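Cytochrome c (Hydrogenophilus thermoluteolus, PDB 2D0S) probably carries electrons, shuttling them through a covalently attached heme c whose iron changes oxidation state. Local coordinates at residues 37-45 with 65-76. Sequence-based numbering, arbitrary orientation.
Sequences VPKLVEKVK and EADIEKIVRWVL. With HEC (heme c), chain B.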
loop_
_atom_site.group_PDB
_atom_site.type_symbol
_atom_site.label_atom_id
_atom_site.label_comp_id
_atom_site.label_asym_id
_atom_site.label_seq_id
_atom_site.Cartn_x
_atom_site.Cartn_y
_atom_site.Cartn_z
ATOM N N VAL A 37 -2.505 -10.725 0.413
ATOM C CA VAL A 37 -2.515 -9.802 1.542
ATOM C C VAL A 37 -1.298 -9.937 2.456
ATOM O O VAL A 37 -0.726 -8.922 2.853
ATOM C CB VAL A 37 -3.817 -9.885 2.373
ATOM C CG1 VAL A 37 -3.642 -9.145 3.775
ATOM C CG2 VAL A 37 -4.986 -9.278 1.591
ATOM N N PRO A 38 -0.927 -11.190 2.852
ATOM C CA PRO A 38 0.201 -11.306 3.831
ATOM C C PRO A 38 1.458 -10.730 3.279
ATOM O O PRO A 38 2.248 -10.161 4.032
ATOM C CB PRO A 38 0.387 -12.841 4.008
ATOM C CG PRO A 38 -0.943 -13.457 3.587
ATOM C CD PRO A 38 -1.550 -12.502 2.544
ATOM N N LYS A 39 1.693 -10.961 1.975
ATOM C CA LYS A 39 2.905 -10.472 1.249
ATOM C C LYS A 39 2.978 -8.940 1.192
ATOM O O LYS A 39 4.004 -8.337 1.518
ATOM C CB LYS A 39 2.917 -11.062 -0.186
ATOM C CG LYS A 39 3.968 -10.489 -1.115
ATOM C CD LYS A 39 3.387 -10.202 -2.545
ATOM C CE LYS A 39 3.131 -11.482 -3.360
ATOM N NZ LYS A 39 4.424 -12.187 -3.648
ATOM N N LEU A 40 1.856 -8.311 0.873
ATOM C CA LEU A 40 1.807 -6.850 0.795
ATOM C C LEU A 40 2.015 -6.190 2.144
ATOM O O LEU A 40 2.633 -5.119 2.234
ATOM C CB LEU A 40 0.470 -6.382 0.176
ATOM C CG LEU A 40 0.336 -6.818 -1.256
ATOM C CD1 LEU A 40 -1.041 -6.459 -1.803
ATOM C CD2 LEU A 40 1.412 -6.146 -2.048
ATOM N N VAL A 41 1.388 -6.756 3.172
ATOM C CA VAL A 41 1.543 -6.265 4.503
ATOM C C VAL A 41 3.020 -6.235 4.933
ATOM O O VAL A 41 3.463 -5.246 5.496
ATOM C CB VAL A 41 0.676 -7.097 5.531
ATOM C CG1 VAL A 41 1.114 -6.802 6.999
ATOM C CG2 VAL A 41 -0.810 -6.782 5.343
ATOM N N GLU A 42 3.777 -7.302 4.659
ATOM C CA GLU A 42 5.233 -7.318 4.955
ATOM C C GLU A 42 5.999 -6.217 4.183
ATOM O O GLU A 42 6.897 -5.566 4.725
ATOM C CB GLU A 42 5.863 -8.701 4.657
ATOM C CG GLU A 42 6.462 -9.408 5.884
ATOM C CD GLU A 42 5.501 -9.392 7.127
ATOM O OE1 GLU A 42 4.381 -9.990 7.064
ATOM O OE2 GLU A 42 5.860 -8.752 8.152
ATOM N N LYS A 43 5.633 -6.029 2.919
ATOM C CA LYS A 43 6.227 -4.991 2.072
ATOM C C LYS A 43 6.016 -3.552 2.660
ATOM O O LYS A 43 6.898 -2.714 2.619
ATOM C CB LYS A 43 5.648 -5.109 0.641
ATOM C CG LYS A 43 6.154 -4.063 -0.354
ATOM C CD LYS A 43 7.690 -4.074 -0.479
ATOM C CE LYS A 43 8.154 -3.102 -1.569
ATOM N NZ LYS A 43 7.936 -3.663 -2.981
ATOM N N VAL A 44 4.839 -3.271 3.171
ATOM C CA VAL A 44 4.556 -1.958 3.711
ATOM C C VAL A 44 5.384 -1.812 4.996
ATOM O O VAL A 44 6.065 -0.788 5.205
ATOM C CB VAL A 44 3.063 -1.785 4.011
ATOM C CG1 VAL A 44 2.798 -0.419 4.668
ATOM C CG2 VAL A 44 2.217 -1.990 2.709
ATOM N N LYS A 45 5.345 -2.850 5.834
ATOM C CA LYS A 45 6.053 -2.870 7.083
ATOM C C LYS A 45 7.587 -2.699 6.915
ATOM O O LYS A 45 8.170 -1.772 7.480
ATOM C CB LYS A 45 5.731 -4.173 7.826
ATOM C CG LYS A 45 6.277 -4.238 9.239
ATOM C CD LYS A 45 6.557 -5.703 9.697
ATOM C CE LYS A 45 5.266 -6.458 9.976
ATOM N NZ LYS A 45 5.542 -7.748 10.696
ATOM N N GLU A 65 0.615 -3.424 12.547
ATOM C CA GLU A 65 0.361 -4.397 11.529
ATOM C C GLU A 65 -1.155 -4.651 11.271
ATOM O O GLU A 65 -1.587 -4.799 10.112
ATOM C CB GLU A 65 1.127 -5.666 11.882
ATOM C CG GLU A 65 0.744 -6.871 11.072
ATOM C CD GLU A 65 1.741 -8.009 11.237
ATOM O OE1 GLU A 65 1.289 -9.169 11.410
ATOM O OE2 GLU A 65 2.967 -7.719 11.240
ATOM N N ALA A 66 -1.974 -4.527 12.318
ATOM C CA ALA A 66 -3.431 -4.623 12.162
ATOM C C ALA A 66 -3.974 -3.503 11.310
ATOM O O ALA A 66 -4.913 -3.704 10.540
ATOM C CB ALA A 66 -4.084 -4.613 13.503
ATOM N N ASP A 67 -3.398 -2.310 11.447
ATOM C CA ASP A 67 -3.831 -1.180 10.643
ATOM C C ASP A 67 -3.382 -1.313 9.240
ATOM O O ASP A 67 -4.166 -1.075 8.324
ATOM C CB ASP A 67 -3.309 0.115 11.197
ATOM C CG ASP A 67 -3.990 0.495 12.499
ATOM O OD1 ASP A 67 -5.036 -0.095 12.823
ATOM O OD2 ASP A 67 -3.493 1.416 13.163
ATOM N N ILE A 68 -2.123 -1.718 9.052
ATOM C CA ILE A 68 -1.624 -1.930 7.717
ATOM C C ILE A 68 -2.527 -2.930 6.970
ATOM O O ILE A 68 -2.932 -2.682 5.842
ATOM C CB ILE A 68 -0.167 -2.441 7.715
ATOM C CG1 ILE A 68 0.760 -1.367 8.273
ATOM C CG2 ILE A 68 0.232 -2.804 6.301
ATOM C CD1 ILE A 68 2.188 -1.849 8.497
ATOM N N GLU A 69 -2.852 -4.054 7.604
ATOM C CA GLU A 69 -3.674 -5.068 6.919
ATOM C C GLU A 69 -5.063 -4.538 6.522
ATOM O O GLU A 69 -5.529 -4.779 5.431
ATOM C CB GLU A 69 -3.803 -6.320 7.767
ATOM C CG GLU A 69 -4.566 -7.460 7.096
ATOM C CD GLU A 69 -4.877 -8.576 8.073
ATOM O OE1 GLU A 69 -5.790 -9.355 7.814
ATOM O OE2 GLU A 69 -4.259 -8.604 9.134
ATOM N N LYS A 70 -5.706 -3.817 7.420
ATOM C CA LYS A 70 -6.913 -3.065 7.091
ATOM C C LYS A 70 -6.762 -2.202 5.794
ATOM O O LYS A 70 -7.638 -2.201 4.937
ATOM C CB LYS A 70 -7.269 -2.167 8.280
ATOM C CG LYS A 70 -8.728 -1.868 8.469
ATOM C CD LYS A 70 -9.043 -1.641 10.018
ATOM C CE LYS A 70 -10.485 -1.131 10.267
ATOM N NZ LYS A 70 -11.139 -0.469 9.047
ATOM N N ILE A 71 -5.688 -1.422 5.689
ATOM C CA ILE A 71 -5.544 -0.522 4.542
ATOM C C ILE A 71 -5.367 -1.392 3.300
ATOM O O ILE A 71 -6.083 -1.236 2.313
ATOM C CB ILE A 71 -4.373 0.439 4.711
ATOM C CG1 ILE A 71 -4.623 1.402 5.908
ATOM C CG2 ILE A 71 -4.089 1.221 3.342
ATOM C CD1 ILE A 71 -3.267 2.093 6.475
ATOM N N VAL A 72 -4.564 -2.438 3.433
ATOM C CA VAL A 72 -4.268 -3.276 2.305
ATOM C C VAL A 72 -5.504 -4.016 1.770
ATOM O O VAL A 72 -5.753 -4.041 0.551
ATOM C CB VAL A 72 -3.100 -4.231 2.576
ATOM C CG1 VAL A 72 -3.106 -5.358 1.566
ATOM C CG2 VAL A 72 -1.715 -3.447 2.515
ATOM N N ARG A 73 -6.348 -4.523 2.658
ATOM C CA ARG A 73 -7.552 -5.216 2.172
ATOM C C ARG A 73 -8.482 -4.235 1.478
ATOM O O ARG A 73 -9.131 -4.578 0.504
ATOM C CB ARG A 73 -8.254 -5.988 3.298
ATOM C CG ARG A 73 -7.443 -7.151 3.804
ATOM C CD ARG A 73 -8.254 -8.072 4.813
ATOM N NE ARG A 73 -7.409 -9.139 5.353
ATOM C CZ ARG A 73 -7.202 -10.313 4.749
ATOM N NH1 ARG A 73 -7.828 -10.592 3.630
ATOM N NH2 ARG A 73 -6.409 -11.231 5.301
ATOM N N TRP A 74 -8.485 -2.983 1.933
ATOM C CA TRP A 74 -9.296 -1.959 1.298
ATOM C C TRP A 74 -8.749 -1.576 -0.107
ATOM O O TRP A 74 -9.495 -1.533 -1.062
ATOM C CB TRP A 74 -9.432 -0.731 2.201
ATOM C CG TRP A 74 -9.921 0.454 1.473
ATOM C CD1 TRP A 74 -11.180 0.656 0.995
ATOM C CD2 TRP A 74 -9.125 1.560 0.992
ATOM N NE1 TRP A 74 -11.241 1.846 0.316
ATOM C CE2 TRP A 74 -9.986 2.415 0.292
ATOM C CE3 TRP A 74 -7.771 1.890 1.084
ATOM C CZ2 TRP A 74 -9.536 3.561 -0.333
ATOM C CZ3 TRP A 74 -7.331 3.018 0.502
ATOM C CH2 TRP A 74 -8.209 3.876 -0.181
ATOM N N VAL A 75 -7.453 -1.263 -0.202
ATOM C CA VAL A 75 -6.802 -1.069 -1.498
ATOM C C VAL A 75 -7.253 -2.113 -2.516
ATOM O O VAL A 75 -7.566 -1.782 -3.680
ATOM C CB VAL A 75 -5.277 -1.104 -1.370
ATOM C CG1 VAL A 75 -4.599 -1.230 -2.770
ATOM C CG2 VAL A 75 -4.799 0.156 -0.674
ATOM N N LEU A 76 -7.343 -3.372 -2.097
ATOM C CA LEU A 76 -7.568 -4.428 -3.075
ATOM C C LEU A 76 -9.003 -4.474 -3.611
ATOM O O LEU A 76 -9.286 -5.160 -4.599
ATOM C CB LEU A 76 -7.149 -5.794 -2.555
ATOM C CG LEU A 76 -5.693 -6.085 -2.248
ATOM C CD1 LEU A 76 -5.584 -7.451 -1.605
ATOM C CD2 LEU A 76 -4.788 -5.985 -3.459
HETATM FE FE HEC B . 3.644 2.545 -0.522
HETATM C CHA HEC B . 4.553 0.354 -3.005
HETATM C CHB HEC B . 0.956 0.659 0.262
HETATM C CHC HEC B . 3.172 4.480 2.255
HETATM C CHD HEC B . 6.035 4.784 -1.667
HETATM N NA HEC B . 2.896 0.885 -1.223
HETATM C C1A HEC B . 3.411 0.103 -2.274
HETATM C C2A HEC B . 2.557 -1.048 -2.452
HETATM C C3A HEC B . 1.528 -0.953 -1.583
HETATM C C4A HEC B . 1.737 0.252 -0.778
HETATM C CMA HEC B . 0.355 -1.966 -1.396
HETATM C CAA HEC B . 2.774 -2.152 -3.530
HETATM C CBA HEC B . 3.784 -3.143 -2.952
HETATM C CGA HEC B . 4.317 -4.079 -4.001
HETATM O O1A HEC B . 3.712 -4.198 -5.090
HETATM O O2A HEC B . 5.335 -4.736 -3.722
HETATM N NB HEC B . 2.340 2.571 0.992
HETATM C C1B HEC B . 1.298 1.679 1.140
HETATM C C2B HEC B . 0.674 1.929 2.411
HETATM C C3B HEC B . 1.267 3.006 2.959
HETATM C C4B HEC B . 2.358 3.388 2.088
HETATM C CMB HEC B . -0.588 1.175 2.882
HETATM C CAB HEC B . 0.905 3.761 4.283
HETATM C CBB HEC B . 0.901 2.809 5.503
HETATM N NC HEC B . 4.427 4.277 0.131
HETATM C C1C HEC B . 4.079 4.928 1.321
HETATM C C2C HEC B . 4.780 6.189 1.391
HETATM C C3C HEC B . 5.722 6.170 0.398
HETATM C C4C HEC B . 5.408 5.044 -0.462
HETATM C CMC HEC B . 4.799 7.022 2.690
HETATM C CAC HEC B . 6.767 7.261 -0.057
HETATM C CBC HEC B . 7.424 8.133 1.020
HETATM N ND HEC B . 5.139 2.551 -2.108
HETATM C C1D HEC B . 6.032 3.582 -2.338
HETATM C C2D HEC B . 6.873 3.231 -3.456
HETATM C C3D HEC B . 6.380 1.871 -3.886
HETATM C C4D HEC B . 5.297 1.531 -2.996
HETATM C CMD HEC B . 8.015 4.076 -4.044
HETATM C CAD HEC B . 6.944 0.967 -4.971
HETATM C CBD HEC B . 7.880 -0.006 -4.279
HETATM C CGD HEC B . 8.437 -0.932 -5.348
HETATM O O1D HEC B . 8.695 -0.417 -6.460
HETATM O O2D HEC B . 8.613 -2.171 -5.085
#
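In this small cytochrome c, whose only regular secondary structure is helix, helix 37-46 and the C-terminal helix 65-75 pack together beside the heme, the axes of their facing segments 9.4 Å apart and crossing at 123°, with V37 set over V72 and V41 over E69. Valines suit the seam because their short branched side chains fill it at an ordinary packing distance, while L40, I68 and L76 add longer apolar arms. V41 sits against E65, I68 and E69: CG2, anti to its carbonyl carbon, lies 3.7 Å from E69 CA, while CG1, anti to the backbone N (chi1 166°), reaches E65 CG and I68 CG2. I68 CG2 also packs 3.8 Å from V44 CB, and V44 turns its CG2 branch to the porphyrin, 3.8 Å from HEC CHB. L40 likewise serves two neighbours, CD1 meeting V72 and L76 and CD2 the propionate arm of the heme. K43, on the heme side, donates from NZ to both propionates, to O2D and O2A.

At one margin V37 lies over a face of the R73 guanidinium, V37 CG2 3.7 Å from R73 NH1. E69 OE1 fixes how that group is turned, accepting from NE and NH2 in the guanidinium plane. At the other, K45 NZ bonds E65 OE2 at 2.6 Å and also E42 OE2. Were K45 an alanine, E42 and E65 would probably lose the shared ammonium that now bridges their oxygens and offsets their like charge. The interface thus joins an apolar seam, continuous with the heme pocket, to charged margins whose long side chains pair their ionic ends at its rim.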